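Local coordinates for hypothetical protein (Bacteroides fragilis, PDB 4JX0) that is of unknown function but binds magnesium and joins a BT_3987-like beta domain to a probable F5/8 type C-like domain, at residues F69-T74 against T124-T129; V38-Y43 against S164-K169. One frame throughout, in Å; residues are numbered along the deposited sequence.

Contact 1. Residues F69-T74 against T124-T129; sequences FKVKVT and TTVKLT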
loop_
_atom_site.group_PDB
_atom_site.type_symbol
_atom_site.label_atom_id
_atom_site.label_comp_id
_atom_site.label_asym_id
_atom_site.label_seq_id
_atom_site.Cartn_x
_atom_site.Cartn_y
_atom_site.Cartn_z
ATOM N N PHE A 69 0.031 13.893 12.810
ATOM C CA PHE A 69 -0.275 15.170 12.162
ATOM C C PHE A 69 0.481 16.302 12.823
ATOM O O PHE A 69 0.438 16.413 14.043
ATOM C CB PHE A 69 -1.776 15.460 12.255
ATOM C CG PHE A 69 -2.640 14.463 11.535
ATOM C CD1 PHE A 69 -2.911 14.606 10.181
ATOM C CD2 PHE A 69 -3.170 13.373 12.204
ATOM C CE1 PHE A 69 -3.697 13.680 9.513
ATOM C CE2 PHE A 69 -3.972 12.453 11.532
ATOM C CZ PHE A 69 -4.219 12.606 10.189
ATOM N N LYS A 70 1.125 17.166 12.027
ATOM C CA LYS A 70 1.863 18.325 12.540
ATOM C C LYS A 70 0.888 19.464 12.836
ATOM O O LYS A 70 0.012 19.735 12.011
ATOM C CB LYS A 70 2.906 18.774 11.507
ATOM C CG LYS A 70 3.936 19.753 12.044
ATOM C CD LYS A 70 5.195 19.816 11.162
ATOM C CE LYS A 70 5.000 20.629 9.907
ATOM N NZ LYS A 70 6.209 20.614 9.043
ATOM N N VAL A 71 1.015 20.115 14.000
ATOM C CA VAL A 71 0.150 21.236 14.376
ATOM C C VAL A 71 1.034 22.451 14.553
ATOM O O VAL A 71 1.871 22.449 15.450
ATOM C CB VAL A 71 -0.687 20.953 15.642
ATOM C CG1 VAL A 71 -1.639 22.113 15.933
ATOM C CG2 VAL A 71 -1.450 19.637 15.518
ATOM N N LYS A 72 0.858 23.481 13.710
ATOM C CA LYS A 72 1.663 24.700 13.752
ATOM C C LYS A 72 0.911 25.871 14.416
ATOM O O LYS A 72 -0.314 25.898 14.422
ATOM C CB LYS A 72 2.059 25.108 12.316
ATOM C CG LYS A 72 2.889 24.072 11.564
ATOM C CD LYS A 72 3.092 24.420 10.087
ATOM C CE LYS A 72 4.143 25.474 9.862
ATOM N NZ LYS A 72 4.343 25.755 8.415
ATOM N N VAL A 73 1.670 26.842 14.950
ATOM C CA VAL A 73 1.171 28.106 15.498
ATOM C C VAL A 73 1.966 29.193 14.756
ATOM O O VAL A 73 3.153 28.993 14.482
ATOM C CB VAL A 73 1.232 28.220 17.045
ATOM C CG1 VAL A 73 2.655 28.148 17.566
ATOM C CG2 VAL A 73 0.532 29.484 17.540
ATOM N N THR A 74 1.309 30.291 14.360
ATOM C CA THR A 74 1.945 31.315 13.525
ATOM C C THR A 74 3.087 32.088 14.212
ATOM O O THR A 74 3.988 32.563 13.519
ATOM C CB THR A 74 0.895 32.289 13.010
ATOM O OG1 THR A 74 0.137 32.783 14.110
ATOM C CG2 THR A 74 -0.025 31.642 11.995
ATOM N N THR A 124 3.964 20.982 17.143
ATOM C CA THR A 124 3.721 19.800 17.975
ATOM C C THR A 124 3.087 18.735 17.055
ATOM O O THR A 124 2.932 18.979 15.852
ATOM C CB THR A 124 2.886 20.128 19.237
ATOM O OG1 THR A 124 3.069 19.084 20.189
ATOM C CG2 THR A 124 1.403 20.288 18.955
ATOM N N THR A 125 2.753 17.565 17.606
ATOM C CA THR A 125 2.108 16.504 16.840
ATOM C C THR A 125 0.926 15.957 17.622
ATOM O O THR A 125 0.957 15.914 18.855
ATOM C CB THR A 125 3.093 15.357 16.460
ATOM O OG1 THR A 125 3.738 14.859 17.629
ATOM C CG2 THR A 125 4.135 15.781 15.445
ATOM N N VAL A 126 -0.101 15.517 16.885
ATOM C CA VAL A 126 -1.305 14.888 17.419
ATOM C C VAL A 126 -1.444 13.569 16.656
ATOM O O VAL A 126 -1.182 13.537 15.454
ATOM C CB VAL A 126 -2.552 15.793 17.347
ATOM C CG1 VAL A 126 -2.410 16.967 18.303
ATOM C CG2 VAL A 126 -2.809 16.290 15.935
ATOM N N LYS A 127 -1.748 12.473 17.359
ATOM C CA LYS A 127 -1.776 11.131 16.771
ATOM C C LYS A 127 -3.186 10.561 16.656
ATOM O O LYS A 127 -4.004 10.749 17.551
ATOM C CB LYS A 127 -0.921 10.182 17.636
ATOM C CG LYS A 127 -0.073 9.206 16.840
ATOM C CD LYS A 127 0.549 8.118 17.722
ATOM C CE LYS A 127 1.670 8.604 18.620
ATOM N NZ LYS A 127 2.153 7.535 19.530
ATOM N N LEU A 128 -3.439 9.829 15.560
ATOM C CA LEU A 128 -4.674 9.095 15.302
ATOM C C LEU A 128 -4.264 7.667 15.114
ATOM O O LEU A 128 -3.522 7.379 14.180
ATOM C CB LEU A 128 -5.401 9.636 14.064
ATOM C CG LEU A 128 -6.520 8.766 13.461
ATOM C CD1 LEU A 128 -7.525 8.291 14.514
ATOM C CD2 LEU A 128 -7.236 9.508 12.367
ATOM N N THR A 129 -4.701 6.782 16.008
ATOM C CA THR A 129 -4.355 5.369 15.940
ATOM C C THR A 129 -5.603 4.558 15.591
ATOM O O THR A 129 -6.637 4.704 16.248
ATOM C CB THR A 129 -3.717 4.925 17.257
ATOM O OG1 THR A 129 -2.645 5.822 17.573
ATOM C CG2 THR A 129 -3.206 3.489 17.207
#

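Contact 2. Residues V38-Y43 against S164-K169; sequences VYLGYY and SSYFVK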
loop_
_atom_site.group_PDB
_atom_site.type_symbol
_atom_site.label_atom_id
_atom_site.label_comp_id
_atom_site.label_asym_id
_atom_site.label_seq_id
_atom_site.Cartn_x
_atom_site.Cartn_y
_atom_site.Cartn_z
ATOM N N VAL A 38 -3.626 28.760 15.054
ATOM C CA VAL A 38 -3.199 27.371 15.265
ATOM C C VAL A 38 -3.808 26.570 14.114
ATOM O O VAL A 38 -5.003 26.690 13.853
ATOM C CB VAL A 38 -3.603 26.817 16.653
ATOM C CG1 VAL A 38 -3.064 25.408 16.856
ATOM C CG2 VAL A 38 -3.117 27.738 17.764
ATOM N N TYR A 39 -2.997 25.797 13.391
ATOM C CA TYR A 39 -3.498 25.072 12.229
ATOM C C TYR A 39 -2.694 23.804 11.964
ATOM O O TYR A 39 -1.682 23.555 12.618
ATOM C CB TYR A 39 -3.471 26.008 10.996
ATOM C CG TYR A 39 -2.089 26.484 10.598
ATOM C CD1 TYR A 39 -1.462 27.513 11.290
ATOM C CD2 TYR A 39 -1.436 25.951 9.499
ATOM C CE1 TYR A 39 -0.191 27.953 10.931
ATOM C CE2 TYR A 39 -0.177 26.398 9.117
ATOM C CZ TYR A 39 0.440 27.410 9.829
ATOM O OH TYR A 39 1.695 27.854 9.480
ATOM N N LEU A 40 -3.173 23.008 11.000
ATOM C CA LEU A 40 -2.565 21.742 10.603
ATOM C C LEU A 40 -1.484 21.951 9.525
ATOM O O LEU A 40 -1.745 22.567 8.485
ATOM C CB LEU A 40 -3.663 20.782 10.074
ATOM C CG LEU A 40 -4.024 19.583 10.926
ATOM C CD1 LEU A 40 -4.426 19.992 12.285
ATOM C CD2 LEU A 40 -5.179 18.827 10.296
ATOM N N GLY A 41 -0.296 21.408 9.776
ATOM C CA GLY A 41 0.821 21.448 8.839
ATOM C C GLY A 41 0.816 20.221 7.942
ATOM O O GLY A 41 0.889 19.096 8.444
ATOM N N TYR A 42 0.680 20.413 6.617
ATOM C CA TYR A 42 0.675 19.300 5.663
ATOM C C TYR A 42 0.947 19.778 4.246
ATOM O O TYR A 42 0.509 20.867 3.867
ATOM C CB TYR A 42 -0.660 18.530 5.692
ATOM C CG TYR A 42 -1.884 19.370 5.396
ATOM C CD1 TYR A 42 -2.588 19.987 6.417
ATOM C CD2 TYR A 42 -2.370 19.503 4.097
ATOM C CE1 TYR A 42 -3.722 20.755 6.156
ATOM C CE2 TYR A 42 -3.497 20.275 3.820
ATOM C CZ TYR A 42 -4.157 20.922 4.852
ATOM O OH TYR A 42 -5.302 21.653 4.616
ATOM N N TYR A 43 1.645 18.950 3.455
ATOM C CA TYR A 43 1.936 19.270 2.061
ATOM C C TYR A 43 0.767 18.845 1.178
ATOM O O TYR A 43 0.189 17.777 1.379
ATOM C CB TYR A 43 3.225 18.584 1.604
ATOM C CG TYR A 43 4.434 19.024 2.393
ATOM C CD1 TYR A 43 4.949 20.309 2.258
ATOM C CD2 TYR A 43 5.057 18.163 3.290
ATOM C CE1 TYR A 43 6.061 20.724 2.988
ATOM C CE2 TYR A 43 6.177 18.563 4.022
ATOM C CZ TYR A 43 6.674 19.849 3.872
ATOM O OH TYR A 43 7.777 20.269 4.584
ATOM N N SER A 164 -7.717 23.429 9.095
ATOM C CA SER A 164 -8.130 22.965 10.427
ATOM C C SER A 164 -8.772 21.569 10.397
ATOM O O SER A 164 -9.037 21.018 11.467
ATOM C CB SER A 164 -9.121 23.947 11.046
ATOM O OG SER A 164 -10.272 24.133 10.234
ATOM N N SER A 165 -9.039 21.005 9.194
ATOM C CA SER A 165 -9.665 19.692 9.049
ATOM C C SER A 165 -8.885 18.820 8.064
ATOM O O SER A 165 -8.166 19.339 7.200
ATOM C CB SER A 165 -11.112 19.841 8.593
ATOM O OG SER A 165 -11.211 20.626 7.415
ATOM N N TYR A 166 -9.015 17.493 8.222
ATOM C CA TYR A 166 -8.325 16.503 7.391
ATOM C C TYR A 166 -9.244 15.333 7.050
ATOM O O TYR A 166 -10.128 14.997 7.839
ATOM C CB TYR A 166 -7.085 15.985 8.122
ATOM C CG TYR A 166 -5.998 15.486 7.204
ATOM C CD1 TYR A 166 -5.984 14.174 6.761
ATOM C CD2 TYR A 166 -4.940 16.300 6.844
ATOM C CE1 TYR A 166 -4.965 13.701 5.943
ATOM C CE2 TYR A 166 -3.901 15.829 6.053
ATOM C CZ TYR A 166 -3.915 14.528 5.602
ATOM O OH TYR A 166 -2.894 14.125 4.782
ATOM N N PHE A 167 -9.019 14.711 5.878
ATOM C CA PHE A 167 -9.814 13.579 5.397
ATOM C C PHE A 167 -8.949 12.336 5.224
ATOM O O PHE A 167 -7.816 12.430 4.757
ATOM C CB PHE A 167 -10.491 13.941 4.074
ATOM C CG PHE A 167 -11.397 15.137 4.229
ATOM C CD1 PHE A 167 -12.642 15.007 4.825
ATOM C CD2 PHE A 167 -10.951 16.412 3.909
ATOM C CE1 PHE A 167 -13.458 16.118 5.031
ATOM C CE2 PHE A 167 -11.764 17.527 4.120
ATOM C CZ PHE A 167 -13.014 17.371 4.680
ATOM N N VAL A 168 -9.472 11.177 5.635
ATOM C CA VAL A 168 -8.765 9.902 5.537
ATOM C C VAL A 168 -9.697 8.892 4.906
ATOM O O VAL A 168 -10.863 8.814 5.298
ATOM C CB VAL A 168 -8.260 9.420 6.923
ATOM C CG1 VAL A 168 -7.478 8.118 6.805
ATOM C CG2 VAL A 168 -7.405 10.488 7.602
ATOM N N LYS A 169 -9.206 8.167 3.883
ATOM C CA LYS A 169 -9.949 7.089 3.227
ATOM C C LYS A 169 -9.180 5.811 3.418
ATOM O O LYS A 169 -7.987 5.745 3.095
ATOM C CB LYS A 169 -10.206 7.316 1.725
ATOM C CG LYS A 169 -10.910 6.107 1.075
ATOM C CD LYS A 169 -11.375 6.362 -0.333
ATOM C CE LYS A 169 -12.117 5.181 -0.906
ATOM N NZ LYS A 169 -12.520 5.431 -2.315
#

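Contact 1. Residues F69-T74 against T124-T129
With its CG1 anti to the backbone N (chi1 -176°), Val71 has CG2 pointing back along its own strand, on the side of Phe69, where it meets Val126 on the diagonal. In Val126, CG1 lies anti to the carbonyl carbon, and CG2 falls between the backbone N and the carbonyl carbon. Val71 CG2 touches both methyls of Val126, with Val126 CG2 the closer at 3.6 Å, and the side chains cross at about a right angle. Phe69 lies on the same face of the sheet. Its ring edge, at CE2, comes within 4.0 Å of Leu128 CB, and the two side chains run alongside each other. Thr124 turns its CG2 methyl to Val71 CB. Lys70 and Thr125 form a non-hydrogen-bonded pair with side chains on the other face.

The backbones form an antiparallel ladder. Phe69 and Val126 are a hydrogen-bonded pair, with Phe69 N to Val126 O at 2.9 Å and the return bond from Val126 N to Phe69 O at 3.0 Å. Val71 and Thr124 form the next such pair. Here Val71 N sits above the carbonyl plane of Thr124, 39° out of it. The Thr125 CA-H group also points at Phe69 O.

The contact joins neighbouring strands 66-73 and 123-130 of the BT_3987-like domain. Strand 36-41 pairs with the far edge of 66-73, and strand 110-117 with that of 123-130. Strands 81-87 and 142-150 pack on the face carrying Phe69, Val71 and Val126.

Contact 2. Residues V38-Y43 against S164-K169
Leu40 and Tyr42 meet Tyr166 at the partly buried margin of what is probably an E-set (immunoglobulin-like) beta-sandwich, the BT_3987-like N-terminal domain. Strand 36-41 and strand 165-174 are not paired with each other. No hydrogen bond links the two segments. Side chains of 38-43 make the contacts, chiefly against the Tyr166 side chain and also against the Ser165 backbone.

The aromatic contact is a T-shaped stack. Tyr166 presents its edge to one face of the Tyr42 ring. The planes stand at 88° and the ring centroids are 5.6 Å apart. The Tyr166 side chain has its CG roughly anti to the backbone N (chi1 -154°), and this carries the ring toward Tyr42. In Tyr42, CG sits between the backbone N and the carbonyl carbon (chi1 58°). That torsion sets the ring beside the Leu40 side chain, with Leu40 CB at its edge, in plane. The two tyrosines point in roughly opposite senses as they pass.

The aliphatic contact comes from Leu40. One branch, CD2, reaches the base of Tyr166, and the two side chains cross at about a right angle. The same methyl lies near the backbone carbonyl carbon of Ser165. Leu40 also packs on Leu148 of strand 142-150.

The polar and charged partners come from outside the two segments. Tyr166 OH is hydrogen-bonded to Thr48 OG1. Tyr42 has a cation-pi contact with Arg163, just before Ser164 in the chain.

Two carbon contacts of equal length, both on Tyr166, sum up the meeting: CE2 stands 4.1 Å from Tyr42 CG, and CB stands 4.1 Å from Leu40 CD2.

The centres of contact 1 and contact 2 are 9 Å apart, in the same domain. Along the chain the order is 38-43, 69-74, 124-129, 164-169, so contact 1 falls between the two halves of contact 2. Strands 66-73 and 36-41 are sheet neighbours, and Lys72 N lies 2.8 Å from Tyr39 O in a probable hydrogen bond. The Phe69 and Tyr166 rings meet edge-to-face and tie the contacts through the interior. Contact 1 joins adjacent strands; contact 2 joins strands well separated in the sheet order. Together they bring early and late parts of the domain into one core.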